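Local coordinates for protein Hep_Hag family (Burkholderia pseudomallei, PDB 3S6L) that forms a YadA-like head domain of the trimeric autotransporter adhesin BoaA, a cell-surface protein that probably mediates attachment to host epithelial cells, at residues 66-77 against 80-91. Sequence-based numbering, arbitrary orientation.
Sequences TALGQASSASGS and TAVGQGAGAPGD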
ATOM      1  N   THR A  66      11.392   2.050   5.099  1.00 16.88           N
ATOM      2  CA  THR A  66      10.802   0.758   5.347  1.00 16.98           C
ATOM      3  C   THR A  66      10.889  -0.066   4.051  1.00 16.53           C
ATOM      4  O   THR A  66      10.372   0.325   3.009  1.00 16.47           O
ATOM      5  CB  THR A  66       9.340   0.934   5.850  1.00 17.37           C
ATOM      6  OG1 THR A  66       9.356   1.752   7.024  1.00 18.32           O
ATOM      7  CG2 THR A  66       8.696  -0.378   6.172  1.00 16.30           C
ATOM      8  N   ALA A  67      11.582  -1.182   4.096  1.00 16.03           N
ATOM      9  CA  ALA A  67      11.740  -1.984   2.876  1.00 16.63           C
ATOM     10  C   ALA A  67      11.312  -3.418   3.149  1.00 16.35           C
ATOM     11  O   ALA A  67      11.930  -4.107   3.938  1.00 17.18           O
ATOM     12  CB  ALA A  67      13.209  -1.911   2.358  1.00 16.41           C
ATOM     13  N   LEU A  68      10.223  -3.860   2.533  1.00 16.99           N
ATOM     14  CA  LEU A  68       9.631  -5.165   2.920  1.00 16.74           C
ATOM     15  C   LEU A  68       9.385  -5.971   1.668  1.00 16.98           C
ATOM     16  O   LEU A  68       8.602  -5.562   0.815  1.00 17.28           O
ATOM     17  CB  LEU A  68       8.315  -4.965   3.674  1.00 16.00           C
ATOM     18  CG  LEU A  68       8.252  -3.855   4.737  1.00 17.08           C
ATOM     19  CD1 LEU A  68       6.809  -3.692   5.254  1.00 12.81           C
ATOM     20  CD2 LEU A  68       9.210  -4.151   5.896  1.00 14.04           C
ATOM     21  N   GLY A  69      10.066  -7.101   1.553  1.00 16.72           N
ATOM     22  CA  GLY A  69      10.020  -7.902   0.350  1.00 17.13           C
ATOM     23  C   GLY A  69      11.436  -8.224  -0.063  1.00 17.73           C
ATOM     24  O   GLY A  69      12.347  -7.423   0.192  1.00 17.72           O
ATOM     25  N   GLN A  70      11.623  -9.392  -0.684  1.00 17.80           N
ATOM     26  CA  GLN A  70      12.945  -9.833  -1.099  1.00 19.10           C
ATOM     27  C   GLN A  70      13.526  -8.824  -2.103  1.00 19.69           C
ATOM     28  O   GLN A  70      12.855  -8.418  -3.066  1.00 19.83           O
ATOM     29  CB  GLN A  70      12.887 -11.257  -1.697  1.00 19.12           C
ATOM     30  CG  GLN A  70      14.242 -11.948  -1.889  1.00 20.37           C
ATOM     31  CD  GLN A  70      14.953 -11.578  -3.228  1.00 22.08           C
ATOM     32  OE1 GLN A  70      14.303 -11.208  -4.204  1.00 21.88           O
ATOM     33  NE2 GLN A  70      16.290 -11.669  -3.245  1.00 18.78           N
ATOM     34  N   ALA A  71      14.758  -8.407  -1.854  1.00 19.37           N
ATOM     35  CA  ALA A  71      15.436  -7.446  -2.703  1.00 19.98           C
ATOM     36  C   ALA A  71      14.718  -6.096  -2.792  1.00 19.60           C
ATOM     37  O   ALA A  71      14.972  -5.356  -3.699  1.00 20.30           O
ATOM     38  CB  ALA A  71      15.747  -8.051  -4.152  1.00 20.31           C
ATOM     39  N   SER A  72      13.849  -5.742  -1.845  1.00 19.28           N
ATOM     40  CA  SER A  72      13.272  -4.385  -1.900  1.00 19.05           C
ATOM     41  C   SER A  72      14.303  -3.347  -1.440  1.00 19.18           C
ATOM     42  O   SER A  72      15.273  -3.687  -0.756  1.00 19.54           O
ATOM     43  CB  SER A  72      11.995  -4.284  -1.078  1.00 18.21           C
ATOM     44  OG  SER A  72      12.234  -4.712   0.244  1.00 19.58           O
ATOM     45  N   SER A  73      14.094  -2.093  -1.802  1.00 18.47           N
ATOM     46  CA  SER A  73      15.042  -1.046  -1.432  1.00 19.46           C
ATOM     47  C   SER A  73      14.295   0.250  -1.152  1.00 18.83           C
ATOM     48  O   SER A  73      13.406   0.647  -1.921  1.00 19.43           O
ATOM     49  CB  SER A  73      16.062  -0.834  -2.566  1.00 20.14           C
ATOM     50  OG  SER A  73      16.987   0.180  -2.198  1.00 25.10           O
ATOM     51  N   ALA A  74      14.618   0.873  -0.032  1.00 18.08           N
ATOM     52  CA  ALA A  74      14.057   2.162   0.347  1.00 18.10           C
ATOM     53  C   ALA A  74      15.222   3.008   0.821  1.00 18.79           C
ATOM     54  O   ALA A  74      15.560   2.967   1.992  1.00 18.73           O
ATOM     55  CB  ALA A  74      13.021   2.001   1.473  1.00 17.57           C
ATOM     56  N   SER A  75      15.851   3.740  -0.107  1.00 19.83           N
ATOM     57  CA  SER A  75      17.082   4.468   0.178  1.00 20.70           C
ATOM     58  C   SER A  75      16.817   5.963   0.354  1.00 20.74           C
ATOM     59  O   SER A  75      17.688   6.706   0.829  1.00 21.32           O
ATOM     60  CB  SER A  75      18.145   4.219  -0.913  1.00 20.68           C
ATOM     61  OG  SER A  75      17.697   4.748  -2.144  1.00 23.22           O
ATOM     62  N   GLY A  76      15.636   6.395  -0.067  1.00 20.08           N
ATOM     63  CA  GLY A  76      15.226   7.758   0.146  1.00 21.67           C
ATOM     64  C   GLY A  76      14.891   8.045   1.605  1.00 22.46           C
ATOM     65  O   GLY A  76      14.525   7.144   2.376  1.00 22.49           O
ATOM     66  N   SER A  77      15.015   9.307   1.989  1.00 22.88           N
ATOM     67  CA  SER A  77      14.606   9.745   3.321  1.00 23.12           C
ATOM     68  C   SER A  77      13.099   9.603   3.466  1.00 21.55           C
ATOM     69  O   SER A  77      12.345  10.120   2.664  1.00 21.23           O
ATOM     70  CB  SER A  77      15.050  11.204   3.538  1.00 24.24           C
ATOM     71  OG  SER A  77      14.941  11.558   4.896  1.00 27.34           O
ATOM     72  N   THR A  80       9.364   4.245   1.574  1.00 17.11           N
ATOM     73  CA  THR A  80       8.710   2.984   1.904  1.00 16.29           C
ATOM     74  C   THR A  80       8.636   2.195   0.596  1.00 16.81           C
ATOM     75  O   THR A  80       8.165   2.709  -0.443  1.00 16.71           O
ATOM     76  CB  THR A  80       7.318   3.233   2.479  1.00 16.13           C
ATOM     77  OG1 THR A  80       7.414   4.069   3.657  1.00 16.77           O
ATOM     78  CG2 THR A  80       6.625   1.934   2.841  1.00 16.46           C
ATOM     79  N   ALA A  81       9.131   0.957   0.621  1.00 16.31           N
ATOM     80  CA  ALA A  81       9.056   0.093  -0.560  1.00 15.88           C
ATOM     81  C   ALA A  81       8.558  -1.247  -0.094  1.00 15.56           C
ATOM     82  O   ALA A  81       9.184  -1.860   0.798  1.00 15.83           O
ATOM     83  CB  ALA A  81      10.429  -0.038  -1.249  1.00 15.13           C
ATOM     84  N   VAL A  82       7.423  -1.687  -0.654  1.00 15.37           N
ATOM     85  CA  VAL A  82       6.785  -2.930  -0.209  1.00 16.24           C
ATOM     86  C   VAL A  82       6.405  -3.779  -1.437  1.00 17.38           C
ATOM     87  O   VAL A  82       5.587  -3.352  -2.291  1.00 17.69           O
ATOM     88  CB  VAL A  82       5.543  -2.657   0.721  1.00 16.36           C
ATOM     89  CG1 VAL A  82       4.754  -3.925   1.013  1.00 16.10           C
ATOM     90  CG2 VAL A  82       5.955  -1.991   2.030  1.00 15.75           C
ATOM     91  N   GLY A  83       7.003  -4.973  -1.516  1.00 17.36           N
ATOM     92  CA  GLY A  83       6.847  -5.863  -2.656  1.00 17.73           C
ATOM     93  C   GLY A  83       8.221  -6.384  -3.044  1.00 18.92           C
ATOM     94  O   GLY A  83       9.239  -5.697  -2.855  1.00 19.22           O
ATOM     95  N   GLN A  84       8.277  -7.604  -3.571  1.00 19.06           N
ATOM     96  CA  GLN A  84       9.555  -8.123  -4.026  1.00 19.44           C
ATOM     97  C   GLN A  84      10.148  -7.141  -5.055  1.00 19.58           C
ATOM     98  O   GLN A  84       9.457  -6.659  -5.969  1.00 19.75           O
ATOM     99  CB  GLN A  84       9.435  -9.550  -4.581  1.00 19.16           C
ATOM    100  CG  GLN A  84      10.799 -10.222  -4.875  1.00 19.73           C
ATOM    101  CD  GLN A  84      11.440  -9.739  -6.188  1.00 22.42           C
ATOM    102  OE1 GLN A  84      10.740  -9.331  -7.118  1.00 22.44           O
ATOM    103  NE2 GLN A  84      12.773  -9.759  -6.250  1.00 21.57           N
ATOM    104  N   GLY A  85      11.429  -6.831  -4.891  1.00 20.03           N
ATOM    105  CA  GLY A  85      12.109  -5.955  -5.846  1.00 21.58           C
ATOM    106  C   GLY A  85      11.519  -4.547  -5.967  1.00 21.57           C
ATOM    107  O   GLY A  85      11.813  -3.862  -6.937  1.00 22.73           O
ATOM    108  N   ALA A  86      10.727  -4.104  -4.983  1.00 20.22           N
ATOM    109  CA  ALA A  86      10.172  -2.757  -5.015  1.00 19.69           C
ATOM    110  C   ALA A  86      11.223  -1.744  -4.612  1.00 19.17           C
ATOM    111  O   ALA A  86      12.087  -2.043  -3.814  1.00 19.42           O
ATOM    112  CB  ALA A  86       8.951  -2.633  -4.097  1.00 19.39           C
ATOM    113  N   GLY A  87      11.127  -0.537  -5.161  1.00 18.13           N
ATOM    114  CA  GLY A  87      12.133   0.480  -4.944  1.00 18.08           C
ATOM    115  C   GLY A  87      11.570   1.861  -4.636  1.00 17.80           C
ATOM    116  O   GLY A  87      10.650   2.332  -5.284  1.00 17.00           O
ATOM    117  N   ALA A  88      12.159   2.514  -3.649  1.00 17.91           N
ATOM    118  CA  ALA A  88      11.803   3.893  -3.320  1.00 18.48           C
ATOM    119  C   ALA A  88      13.044   4.746  -3.047  1.00 18.49           C
ATOM    120  O   ALA A  88      13.350   5.031  -1.884  1.00 19.72           O
ATOM    121  CB  ALA A  88      10.821   3.892  -2.081  1.00 17.24           C
ATOM    122  N   PRO A  89      13.805   5.130  -4.100  1.00 19.60           N
ATOM    123  CA  PRO A  89      14.999   5.983  -3.848  1.00 19.07           C
ATOM    124  C   PRO A  89      14.670   7.440  -3.550  1.00 20.10           C
ATOM    125  O   PRO A  89      15.546   8.206  -3.156  1.00 20.77           O
ATOM    126  CB  PRO A  89      15.753   5.907  -5.167  1.00 19.73           C
ATOM    127  CG  PRO A  89      14.732   5.586  -6.184  1.00 19.53           C
ATOM    128  CD  PRO A  89      13.744   4.688  -5.513  1.00 19.14           C
ATOM    129  N   GLY A  90      13.428   7.851  -3.791  1.00 20.59           N
ATOM    130  CA  GLY A  90      13.084   9.250  -3.633  1.00 21.35           C
ATOM    131  C   GLY A  90      12.792   9.601  -2.176  1.00 21.75           C
ATOM    132  O   GLY A  90      12.300   8.759  -1.408  1.00 20.76           O
ATOM    133  N   ASP A  91      13.090  10.850  -1.812  1.00 22.00           N
ATOM    134  CA  ASP A  91      12.713  11.405  -0.506  1.00 22.16           C
ATOM    135  C   ASP A  91      11.182  11.514  -0.450  1.00 21.59           C
ATOM    136  O   ASP A  91      10.533  12.056  -1.359  1.00 22.32           O
ATOM    137  CB  ASP A  91      13.409  12.762  -0.265  1.00 22.98           C
ATOM    138  CG  ASP A  91      14.950  12.640  -0.131  1.00 26.71           C
ATOM    139  OD1 ASP A  91      15.485  11.513   0.078  1.00 27.13           O
ATOM    140  OD2 ASP A  91      15.642  13.693  -0.209  1.00 31.68           O
TER
HETATM  141  O   HOH W   1       8.886   4.209   6.157  1.00  8.50           O
HETATM  142  O   HOH W   2      14.821  -2.727  -5.336  1.00 24.85           O
HETATM  143  O   HOH W   3      18.050   7.402  -2.752  1.00 16.83           O
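Q70 and Q84 sit side by side on successive turns of the left-handed beta-roll, Q84 NE2 donating to Q70 OE1 at 2.9 Å with the two amide planes only 4° apart. Both side chains leave with CG anti to the backbone N and bend at chi2, which lays the amides in one row. Q56 and Q98 extend that row on its two sides.

Main-chain bonds do most of the joining. Strands 66-68 and 80-82 run parallel, linked by A81 N to T66 O, L68 N to A81 O and G83 N to L68 O. Within the matching type II turns G85 N reaches Q70 O; just beyond, S73 N bonds A86 O at 2.8 Å and A88 N bonds S73 O. S72 OG, from chi1 54°, folds back 2.7 Å onto G69 O, which also takes S72 N from the same face. Farther on, S77 N donates to D91 OD1 at 3.0 Å on the anti side, from out of the carboxylate plane.

Inside the roll, between the strands and the returning 73-74 segment, A81 CB comes to 3.1 Å from S73 O and faces A74 CB. On the other sheet face L68 CD1 lies 3.7 Å from V82 CG2, and both residues pack on their counterparts in the third subunit.

A water donates to both T66 OG1 and T80 OG1. Polar groups thus bond along the roll from turn to turn, while L68 and V82 turn their apolar branches to the trimer interface.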